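Local coordinates for protein BrkA translocator (PDB 3QQ2) that forms the outer-membrane pore through which the BrkA passenger domain reaches the cell surface, the whole protein inhibiting the classical complement pathway, at residues S29-I34 and A41-V46; G67-Y72 and G93-Y98; N152-E157 and F196-A201. The protein carries 1 engineered substitution. One frame throughout, in Å; residues are numbered along the deposited sequence.

Contact 1 of 3, residues S29-I34 and A41-V46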
loop_
_atom_site.group_PDB
_atom_site.type_symbol
_atom_site.label_atom_id
_atom_site.label_comp_id
_atom_site.label_asym_id
_atom_site.label_seq_id
_atom_site.Cartn_x
_atom_site.Cartn_y
_atom_site.Cartn_z
ATOM N N SER A 29 -15.261 4.915 -25.936
ATOM C CA SER A 29 -15.412 3.928 -24.887
ATOM C C SER A 29 -14.882 2.571 -25.339
ATOM O O SER A 29 -15.297 2.043 -26.356
ATOM C CB SER A 29 -16.877 3.813 -24.523
ATOM O OG SER A 29 -17.079 2.704 -23.686
ATOM N N GLU A 30 -13.973 1.989 -24.577
ATOM C CA GLU A 30 -13.309 0.777 -25.024
ATOM C C GLU A 30 -13.181 -0.208 -23.891
ATOM O O GLU A 30 -12.659 0.157 -22.849
ATOM C CB GLU A 30 -11.927 1.152 -25.540
ATOM C CG GLU A 30 -11.017 0.002 -25.787
ATOM C CD GLU A 30 -9.840 0.393 -26.640
ATOM O OE1 GLU A 30 -10.033 0.601 -27.867
ATOM O OE2 GLU A 30 -8.717 0.480 -26.080
ATOM N N ARG A 31 -13.641 -1.445 -24.072
ATOM C CA ARG A 31 -13.436 -2.462 -23.029
ATOM C C ARG A 31 -12.206 -3.324 -23.244
ATOM O O ARG A 31 -12.107 -4.065 -24.225
ATOM C CB ARG A 31 -14.656 -3.358 -22.794
ATOM C CG ARG A 31 -14.493 -4.216 -21.538
ATOM C CD ARG A 31 -15.703 -5.099 -21.277
ATOM N NE ARG A 31 -15.558 -5.876 -20.052
ATOM C CZ ARG A 31 -15.538 -5.343 -18.831
ATOM N NH1 ARG A 31 -15.398 -6.119 -17.758
ATOM N NH2 ARG A 31 -15.648 -4.027 -18.674
ATOM N N GLN A 32 -11.285 -3.257 -22.292
ATOM C CA GLN A 32 -10.111 -4.104 -22.353
ATOM C C GLN A 32 -10.267 -5.269 -21.414
ATOM O O GLN A 32 -10.713 -5.099 -20.281
ATOM C CB GLN A 32 -8.855 -3.295 -22.068
ATOM C CG GLN A 32 -8.559 -2.344 -23.222
ATOM C CD GLN A 32 -7.708 -1.148 -22.854
ATOM O OE1 GLN A 32 -6.527 -1.282 -22.500
ATOM N NE2 GLN A 32 -8.293 0.042 -22.977
ATOM N N GLN A 33 -9.967 -6.461 -21.930
ATOM C CA GLN A 33 -9.769 -7.663 -21.124
ATOM C C GLN A 33 -8.291 -7.976 -21.203
ATOM O O GLN A 33 -7.836 -8.631 -22.141
ATOM C CB GLN A 33 -10.542 -8.855 -21.678
ATOM C CG GLN A 33 -12.037 -8.693 -21.750
ATOM C CD GLN A 33 -12.699 -9.835 -22.496
ATOM O OE1 GLN A 33 -12.359 -10.142 -23.646
ATOM N NE2 GLN A 33 -13.654 -10.471 -21.843
ATOM N N ILE A 34 -7.533 -7.464 -20.241
ATOM C CA ILE A 34 -6.110 -7.755 -20.166
ATOM C C ILE A 34 -5.888 -8.931 -19.210
ATOM O O ILE A 34 -6.509 -9.028 -18.150
ATOM C CB ILE A 34 -5.239 -6.465 -19.947
ATOM C CG1 ILE A 34 -4.192 -6.627 -18.837
ATOM C CG2 ILE A 34 -6.116 -5.238 -19.722
ATOM C CD1 ILE A 34 -2.859 -7.215 -19.329
ATOM N N ALA A 41 -4.455 -10.430 -14.572
ATOM C CA ALA A 41 -5.799 -10.422 -15.124
ATOM C C ALA A 41 -6.654 -9.307 -14.531
ATOM O O ALA A 41 -6.927 -9.277 -13.330
ATOM C CB ALA A 41 -6.479 -11.789 -14.946
ATOM N N TYR A 42 -7.048 -8.381 -15.395
ATOM C CA TYR A 42 -8.057 -7.385 -15.068
ATOM C C TYR A 42 -8.803 -6.929 -16.312
ATOM O O TYR A 42 -8.238 -6.891 -17.408
ATOM C CB TYR A 42 -7.459 -6.177 -14.344
ATOM C CG TYR A 42 -6.385 -5.427 -15.091
ATOM C CD1 TYR A 42 -5.043 -5.741 -14.921
ATOM C CD2 TYR A 42 -6.705 -4.382 -15.940
ATOM C CE1 TYR A 42 -4.050 -5.045 -15.590
ATOM C CE2 TYR A 42 -5.722 -3.676 -16.609
ATOM C CZ TYR A 42 -4.398 -4.017 -16.430
ATOM O OH TYR A 42 -3.423 -3.316 -17.096
ATOM N N ASP A 43 -10.078 -6.603 -16.136
ATOM C CA ASP A 43 -10.872 -6.024 -17.202
ATOM C C ASP A 43 -11.166 -4.578 -16.868
ATOM O O ASP A 43 -11.652 -4.275 -15.781
ATOM C CB ASP A 43 -12.176 -6.791 -17.364
ATOM C CG ASP A 43 -11.963 -8.196 -17.884
ATOM O OD1 ASP A 43 -12.907 -8.753 -18.502
ATOM O OD2 ASP A 43 -10.854 -8.747 -17.687
ATOM N N GLN A 44 -10.873 -3.676 -17.786
ATOM C CA GLN A 44 -11.271 -2.320 -17.555
ATOM C C GLN A 44 -12.089 -1.765 -18.691
ATOM O O GLN A 44 -11.932 -2.161 -19.850
ATOM C CB GLN A 44 -10.058 -1.444 -17.301
ATOM C CG GLN A 44 -9.088 -1.403 -18.459
ATOM C CD GLN A 44 -7.831 -0.617 -18.171
ATOM O OE1 GLN A 44 -7.395 -0.516 -17.018
ATOM N NE2 GLN A 44 -7.220 -0.075 -19.229
ATOM N N THR A 45 -12.980 -0.848 -18.332
ATOM C CA THR A 45 -13.705 -0.048 -19.296
ATOM C C THR A 45 -13.175 1.366 -19.219
ATOM O O THR A 45 -13.294 2.004 -18.177
ATOM C CB THR A 45 -15.204 -0.027 -19.011
ATOM O OG1 THR A 45 -15.699 -1.364 -18.972
ATOM C CG2 THR A 45 -15.919 0.710 -20.102
ATOM N N VAL A 46 -12.595 1.832 -20.328
ATOM C CA VAL A 46 -12.076 3.194 -20.482
ATOM C C VAL A 46 -13.050 4.050 -21.290
ATOM O O VAL A 46 -13.278 3.752 -22.475
ATOM C CB VAL A 46 -10.785 3.177 -21.277
ATOM C CG1 VAL A 46 -10.046 4.462 -21.070
ATOM C CG2 VAL A 46 -9.942 2.040 -20.842
#
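I34 lies obliquely against the ring of Y42, with CG1 over one face toward its rim, 3.8 Å from the ring centroid, a CH-pi contact. CG2 of I34 meets CE2 of Y42 at 3.5 Å. A chi1 of 59° sets the ring of Y42 between its own backbone N and carbonyl carbon, which swings it back over the facing strand; a branched aliphatic chain gives it a broad apolar bed. R77 makes a cation-pi contact with the same ring, and N176 of the second subunit packs on Y42.

Beside this pair Q32 and Q44 run side by side in the same direction, their amide planes 77° apart, with Q32 OE1 3.6 Å from Q44 NE2. V46 adds a methyl, CG2, 3.4 Å from Q32 NE2. E30, on this face too, has its carboxylate bonded by S275. The two strands form the first hairpin of the autotransporter beta-barrel, and paired backbone bonds join E30 to V46, Q32 to Q44 and I34 to Y42. The face that carries E30, Q32 and Q44 appears to turn toward the barrel interior, where such polar side chains suit a hydrophilic pore.

On the other face R31 reaches across the neighbouring strand. Its CG is anti to the backbone N (chi1 -169°) and the chain is extended to NE, which carries the guanidinium over to T45, whose OG1 lies at its edge, 2.7 Å from R31 NH2. NH1 forms a long salt bridge with D43 OD1 at 3.7 Å, and the aliphatic CG of Q33 lies 3.4 Å from D43 OD1.

Contact 2 of 3, residues G67-Y72 and G93-Y98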
loop_
_atom_site.group_PDB
_atom_site.type_symbol
_atom_site.label_atom_id
_atom_site.label_comp_id
_atom_site.label_asym_id
_atom_site.label_seq_id
_atom_site.Cartn_x
_atom_site.Cartn_y
_atom_site.Cartn_z
ATOM N N GLY A 67 -4.212 23.957 -32.934
ATOM C CA GLY A 67 -5.263 24.198 -31.941
ATOM C C GLY A 67 -5.137 23.428 -30.635
ATOM O O GLY A 67 -4.084 22.869 -30.341
ATOM N N GLY A 68 -6.211 23.379 -29.860
ATOM C CA GLY A 68 -6.147 22.808 -28.535
ATOM C C GLY A 68 -7.409 22.083 -28.113
ATOM O O GLY A 68 -8.407 22.089 -28.838
ATOM N N LEU A 69 -7.363 21.476 -26.924
ATOM C CA LEU A 69 -8.434 20.612 -26.449
ATOM C C LEU A 69 -8.497 20.419 -24.936
ATOM O O LEU A 69 -7.550 20.698 -24.222
ATOM C CB LEU A 69 -8.349 19.253 -27.136
ATOM C CG LEU A 69 -7.047 18.466 -27.166
ATOM C CD1 LEU A 69 -6.924 17.633 -25.918
ATOM C CD2 LEU A 69 -7.093 17.573 -28.375
ATOM N N LEU A 70 -9.637 19.911 -24.485
ATOM C CA LEU A 70 -9.988 19.726 -23.098
ATOM C C LEU A 70 -10.628 18.373 -23.054
ATOM O O LEU A 70 -11.483 18.074 -23.910
ATOM C CB LEU A 70 -11.096 20.699 -22.731
ATOM C CG LEU A 70 -10.864 22.039 -22.041
ATOM C CD1 LEU A 70 -10.885 21.870 -20.507
ATOM C CD2 LEU A 70 -9.577 22.694 -22.519
ATOM N N GLY A 71 -10.265 17.566 -22.056
ATOM C CA GLY A 71 -10.864 16.241 -21.924
ATOM C C GLY A 71 -11.205 15.773 -20.535
ATOM O O GLY A 71 -10.570 16.161 -19.567
ATOM N N TYR A 72 -12.247 14.958 -20.450
ATOM C CA TYR A 72 -12.495 14.091 -19.308
ATOM C C TYR A 72 -12.063 12.699 -19.704
ATOM O O TYR A 72 -11.942 12.406 -20.899
ATOM C CB TYR A 72 -13.974 14.007 -19.010
ATOM C CG TYR A 72 -14.260 13.517 -17.612
ATOM C CD1 TYR A 72 -13.468 13.941 -16.524
ATOM C CD2 TYR A 72 -15.350 12.655 -17.345
ATOM C CE1 TYR A 72 -13.733 13.516 -15.217
ATOM C CE2 TYR A 72 -15.633 12.220 -16.014
ATOM C CZ TYR A 72 -14.807 12.663 -14.971
ATOM O OH TYR A 72 -15.045 12.275 -13.670
ATOM N N GLY A 93 -4.897 19.771 -23.913
ATOM C CA GLY A 93 -3.945 19.414 -24.955
ATOM C C GLY A 93 -3.810 20.389 -26.094
ATOM O O GLY A 93 -4.680 21.204 -26.325
ATOM N N GLY A 94 -2.708 20.284 -26.817
ATOM C CA GLY A 94 -2.476 21.105 -27.986
ATOM C C GLY A 94 -2.012 20.273 -29.162
ATOM O O GLY A 94 -1.276 19.296 -29.003
ATOM N N TYR A 95 -2.431 20.662 -30.355
ATOM C CA TYR A 95 -2.081 19.885 -31.516
ATOM C C TYR A 95 -1.985 20.683 -32.807
ATOM O O TYR A 95 -2.613 21.749 -32.964
ATOM C CB TYR A 95 -3.092 18.785 -31.697
ATOM C CG TYR A 95 -4.435 19.308 -32.027
ATOM C CD1 TYR A 95 -5.460 19.281 -31.094
ATOM C CD2 TYR A 95 -4.696 19.859 -33.284
ATOM C CE1 TYR A 95 -6.736 19.794 -31.414
ATOM C CE2 TYR A 95 -5.944 20.370 -33.613
ATOM C CZ TYR A 95 -6.955 20.333 -32.686
ATOM O OH TYR A 95 -8.179 20.820 -33.036
ATOM N N ALA A 96 -1.182 20.134 -33.718
ATOM C CA ALA A 96 -1.090 20.576 -35.096
ATOM C C ALA A 96 -1.415 19.412 -36.025
ATOM O O ALA A 96 -1.219 18.247 -35.706
ATOM C CB ALA A 96 0.305 21.127 -35.400
ATOM N N ALA A 97 -1.916 19.745 -37.193
ATOM C CA ALA A 97 -2.248 18.757 -38.172
ATOM C C ALA A 97 -1.842 19.369 -39.486
ATOM O O ALA A 97 -2.028 20.563 -39.702
ATOM C CB ALA A 97 -3.739 18.478 -38.150
ATOM N N TYR A 98 -1.237 18.557 -40.341
ATOM C CA TYR A 98 -1.036 18.915 -41.728
ATOM C C TYR A 98 -1.849 17.986 -42.605
ATOM O O TYR A 98 -2.146 16.853 -42.235
ATOM C CB TYR A 98 0.436 18.849 -42.092
ATOM C CG TYR A 98 0.718 19.034 -43.571
ATOM C CD1 TYR A 98 0.611 20.299 -44.174
ATOM C CD2 TYR A 98 1.114 17.949 -44.368
ATOM C CE1 TYR A 98 0.890 20.472 -45.530
ATOM C CE2 TYR A 98 1.400 18.111 -45.723
ATOM C CZ TYR A 98 1.282 19.371 -46.308
ATOM O OH TYR A 98 1.552 19.528 -47.657
#
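The ring of Y95 lies over the backbone of G67 on the opposite strand, with G67 O 3.9 Å above the ring plane and displaced toward its rim. Glycine suits this place because it puts no side chain between the ring and the peptide. The first torsion of Y95, 66°, places CG between the backbone N and the carbonyl carbon, and this folds the tyrosine across the neighbouring strand instead of along its own. L69 then closes the ring's edge: its CD2 lies near the ring plane, 3.6 Å from Y95 CD1. The other methyl of L69, CD1, rests on G93, 3.6 Å from its CA, a second place where bare backbone receives a bulky neighbour.

An aromatic side chain laid over a cross-strand glycine recalls the mortise-and-tenon pairs known from autotransporter beta-barrels, and here it joins the strands 62-78 and 86-100 of one hairpin. The phenol is held at its far end as well, OH being hydrogen-bonded to W24 of strand 21-34 and D54 of strand 42-57, consistent with a ring lying along the inner face of the wall. Four backbone bonds bind the same short region. G67 and Y95 exchange two, the one from Y95 N to G67 O being 2.8 Å long and nearly straight at 170°. L69 and G93 exchange the other two, and between these pairs G68 faces G94 with CA atoms 4.1 Å apart, an approach that two glycines permit readily.

The close packing is confined to 67-69 and 93-95, the three residues over which the segments overlap. Their other ends pair with neighbouring parts of the same two strands. The exposed L70 and Y72 lie beyond G93 and pack on L90 and K88, with G71 backbone-bonded to H91. In the other direction Y98 meets the ring of W64, and A97 touches D107 of the next strand.

Contact 3 of 3, residues N152-E157 and F196-A201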
loop_
_atom_site.group_PDB
_atom_site.type_symbol
_atom_site.label_atom_id
_atom_site.label_comp_id
_atom_site.label_asym_id
_atom_site.label_seq_id
_atom_site.Cartn_x
_atom_site.Cartn_y
_atom_site.Cartn_z
ATOM N N ASN A 152 -13.375 4.440 -59.003
ATOM C CA ASN A 152 -14.742 4.430 -58.438
ATOM C C ASN A 152 -14.779 5.013 -57.018
ATOM O O ASN A 152 -15.665 4.702 -56.215
ATOM C CB ASN A 152 -15.320 3.003 -58.502
ATOM C CG ASN A 152 -16.834 2.957 -58.432
ATOM O OD1 ASN A 152 -17.421 3.127 -57.360
ATOM N ND2 ASN A 152 -17.474 2.660 -59.565
ATOM N N ASP A 153 -13.790 5.859 -56.720
ATOM C CA ASP A 153 -13.719 6.647 -55.474
ATOM C C ASP A 153 -13.394 5.880 -54.194
ATOM O O ASP A 153 -13.484 6.439 -53.102
ATOM C CB ASP A 153 -14.997 7.471 -55.274
ATOM C CG ASP A 153 -15.451 8.138 -56.535
ATOM O OD1 ASP A 153 -14.739 9.051 -57.016
ATOM O OD2 ASP A 153 -16.513 7.727 -57.060
ATOM N N TRP A 154 -13.042 4.602 -54.334
ATOM C CA TRP A 154 -12.457 3.811 -53.252
ATOM C C TRP A 154 -11.054 4.328 -52.966
ATOM O O TRP A 154 -10.311 4.670 -53.883
ATOM C CB TRP A 154 -12.335 2.336 -53.655
ATOM C CG TRP A 154 -13.611 1.598 -53.877
ATOM C CD1 TRP A 154 -14.328 1.554 -55.029
ATOM C CD2 TRP A 154 -14.305 0.751 -52.942
ATOM N NE1 TRP A 154 -15.434 0.750 -54.876
ATOM C CE2 TRP A 154 -15.446 0.243 -53.605
ATOM C CE3 TRP A 154 -14.074 0.373 -51.612
ATOM C CZ2 TRP A 154 -16.364 -0.617 -52.984
ATOM C CZ3 TRP A 154 -14.988 -0.491 -50.994
ATOM C CH2 TRP A 154 -16.119 -0.971 -51.685
ATOM N N PHE A 155 -10.677 4.361 -51.699
ATOM C CA PHE A 155 -9.327 4.780 -51.334
ATOM C C PHE A 155 -8.616 3.734 -50.506
ATOM O O PHE A 155 -9.239 2.857 -49.910
ATOM C CB PHE A 155 -9.345 6.111 -50.569
ATOM C CG PHE A 155 -10.124 6.058 -49.293
ATOM C CD1 PHE A 155 -11.507 6.086 -49.306
ATOM C CD2 PHE A 155 -9.476 5.969 -48.081
ATOM C CE1 PHE A 155 -12.229 6.030 -48.134
ATOM C CE2 PHE A 155 -10.196 5.908 -46.893
ATOM C CZ PHE A 155 -11.572 5.932 -46.920
ATOM N N ALA A 156 -7.299 3.863 -50.464
ATOM C CA ALA A 156 -6.446 3.034 -49.630
ATOM C C ALA A 156 -5.617 3.964 -48.755
ATOM O O ALA A 156 -5.183 5.026 -49.211
ATOM C CB ALA A 156 -5.545 2.177 -50.501
ATOM N N GLU A 157 -5.391 3.584 -47.502
ATOM C CA GLU A 157 -4.747 4.523 -46.590
ATOM C C GLU A 157 -3.905 3.906 -45.508
ATOM O O GLU A 157 -4.397 3.655 -44.422
ATOM C CB GLU A 157 -5.782 5.432 -45.951
ATOM C CG GLU A 157 -5.195 6.694 -45.338
ATOM C CD GLU A 157 -6.272 7.608 -44.789
ATOM O OE1 GLU A 157 -6.557 8.658 -45.432
ATOM O OE2 GLU A 157 -6.848 7.254 -43.731
ATOM N N PHE A 196 -9.514 0.716 -46.054
ATOM C CA PHE A 196 -10.042 0.759 -47.402
ATOM C C PHE A 196 -11.435 1.301 -47.335
ATOM O O PHE A 196 -12.255 0.782 -46.589
ATOM C CB PHE A 196 -10.170 -0.636 -47.992
ATOM C CG PHE A 196 -8.881 -1.238 -48.417
ATOM C CD1 PHE A 196 -8.017 -0.540 -49.248
ATOM C CD2 PHE A 196 -8.539 -2.525 -47.998
ATOM C CE1 PHE A 196 -6.823 -1.101 -49.655
ATOM C CE2 PHE A 196 -7.350 -3.098 -48.384
ATOM C CZ PHE A 196 -6.480 -2.391 -49.225
ATOM N N GLY A 197 -11.742 2.312 -48.131
ATOM C CA GLY A 197 -13.123 2.755 -48.212
ATOM C C GLY A 197 -13.519 3.243 -49.583
ATOM O O GLY A 197 -12.726 3.199 -50.535
ATOM N N ARG A 198 -14.765 3.699 -49.674
ATOM C CA ARG A 198 -15.263 4.407 -50.853
ATOM C C ARG A 198 -15.788 5.781 -50.426
ATOM O O ARG A 198 -16.529 5.897 -49.439
ATOM C CB ARG A 198 -16.324 3.573 -51.601
ATOM C CG ARG A 198 -16.924 4.230 -52.851
ATOM C CD ARG A 198 -17.473 3.185 -53.810
ATOM N NE ARG A 198 -18.651 3.615 -54.570
ATOM C CZ ARG A 198 -19.916 3.401 -54.190
ATOM N NH1 ARG A 198 -20.173 2.764 -53.043
ATOM N NH2 ARG A 198 -20.927 3.824 -54.953
ATOM N N ARG A 199 -15.358 6.818 -51.147
ATOM C CA ARG A 199 -15.900 8.163 -50.976
ATOM C C ARG A 199 -17.197 8.189 -51.777
ATOM O O ARG A 199 -17.172 8.062 -52.999
ATOM C CB ARG A 199 -14.913 9.210 -51.501
ATOM C CG ARG A 199 -15.455 10.641 -51.554
ATOM C CD ARG A 199 -15.045 11.477 -50.341
ATOM N NE ARG A 199 -13.636 11.890 -50.400
ATOM C CZ ARG A 199 -12.890 12.224 -49.340
ATOM N NH1 ARG A 199 -13.398 12.209 -48.111
ATOM N NH2 ARG A 199 -11.617 12.575 -49.502
ATOM N N ILE A 200 -18.334 8.320 -51.106
ATOM C CA ILE A 200 -19.562 8.276 -51.855
ATOM C C ILE A 200 -20.538 9.476 -51.681
ATOM O O ILE A 200 -20.994 9.803 -50.566
ATOM C CB ILE A 200 -20.316 6.979 -51.505
ATOM C CG1 ILE A 200 -19.531 5.758 -51.990
ATOM C CG2 ILE A 200 -21.712 6.994 -52.107
ATOM C CD1 ILE A 200 -19.858 4.486 -51.243
ATOM N N ALA A 201 -20.817 10.142 -52.807
ATOM C CA ALA A 201 -21.517 11.433 -52.818
ATOM C C ALA A 201 -23.030 11.291 -53.009
ATOM O O ALA A 201 -23.479 10.823 -54.040
ATOM C CB ALA A 201 -20.909 12.373 -53.874
#
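D153 O accepts the backbone N-H of R199 over 2.7 Å. The bond is almost straight at nitrogen, 176°. Farther along, the peptide groups of F155 and G197 satisfy each other: G197 N gives to F155 O at 3.1 Å, and F155 N gives to G197 O, an acceptor whose position is less certain.

Among the side chains, N152 OD1 takes a weak hydrogen bond from R198 NE, 3.1 Å long and bent to 124°. Arginine suits this spot because its aliphatic part can serve a second neighbour: R198 CD lies over the five-membered ring of W154, 3.6 Å from the centroid, in a CH-pi contact. W154 and F196 share this face and lie on the surface, consistent with the aromatic belts by which outer-membrane beta-barrels meet the lipid. Here the strand 154-173 begins just after a tight turn and pairs with the end of 186-201, at the end of the barrel that holds the chain termini. A156 CB touches F196 CE1 at 3.6 Å, the small alanine meeting the edge of the ring.

The ring of F155 covers G197 on the opposite face, with G197 N 3.7 Å above its plane and over its centre. With CG between its backbone N and carbonyl carbon (chi1 60°), F155 lays its ring on the peptide of G197, which has no side chain to obstruct it. R147 makes a cation-pi contact with this ring, and the buried carboxylate of E157 is met by R195 in a salt bridge.

Overall arrangement
Three antiparallel strand pairs come one after another along the chain, none nested in or crossing another. Contact 1 closes the shortest loop, the first hairpin, whose tip is partly unmodelled. Its second strand, 42-57, is followed by 62-78, so contact 2 closes the next hairpin; the two lie on opposite sides of the chain's centre, nearest atoms about 8 Å apart. Contact 3 spans a longer excursion, including the short strand 178-182, its centre about 33 Å from that of contact 1. The wall closes where strand 21-34, used in contact 1, pairs with the C-terminal strand 271-282.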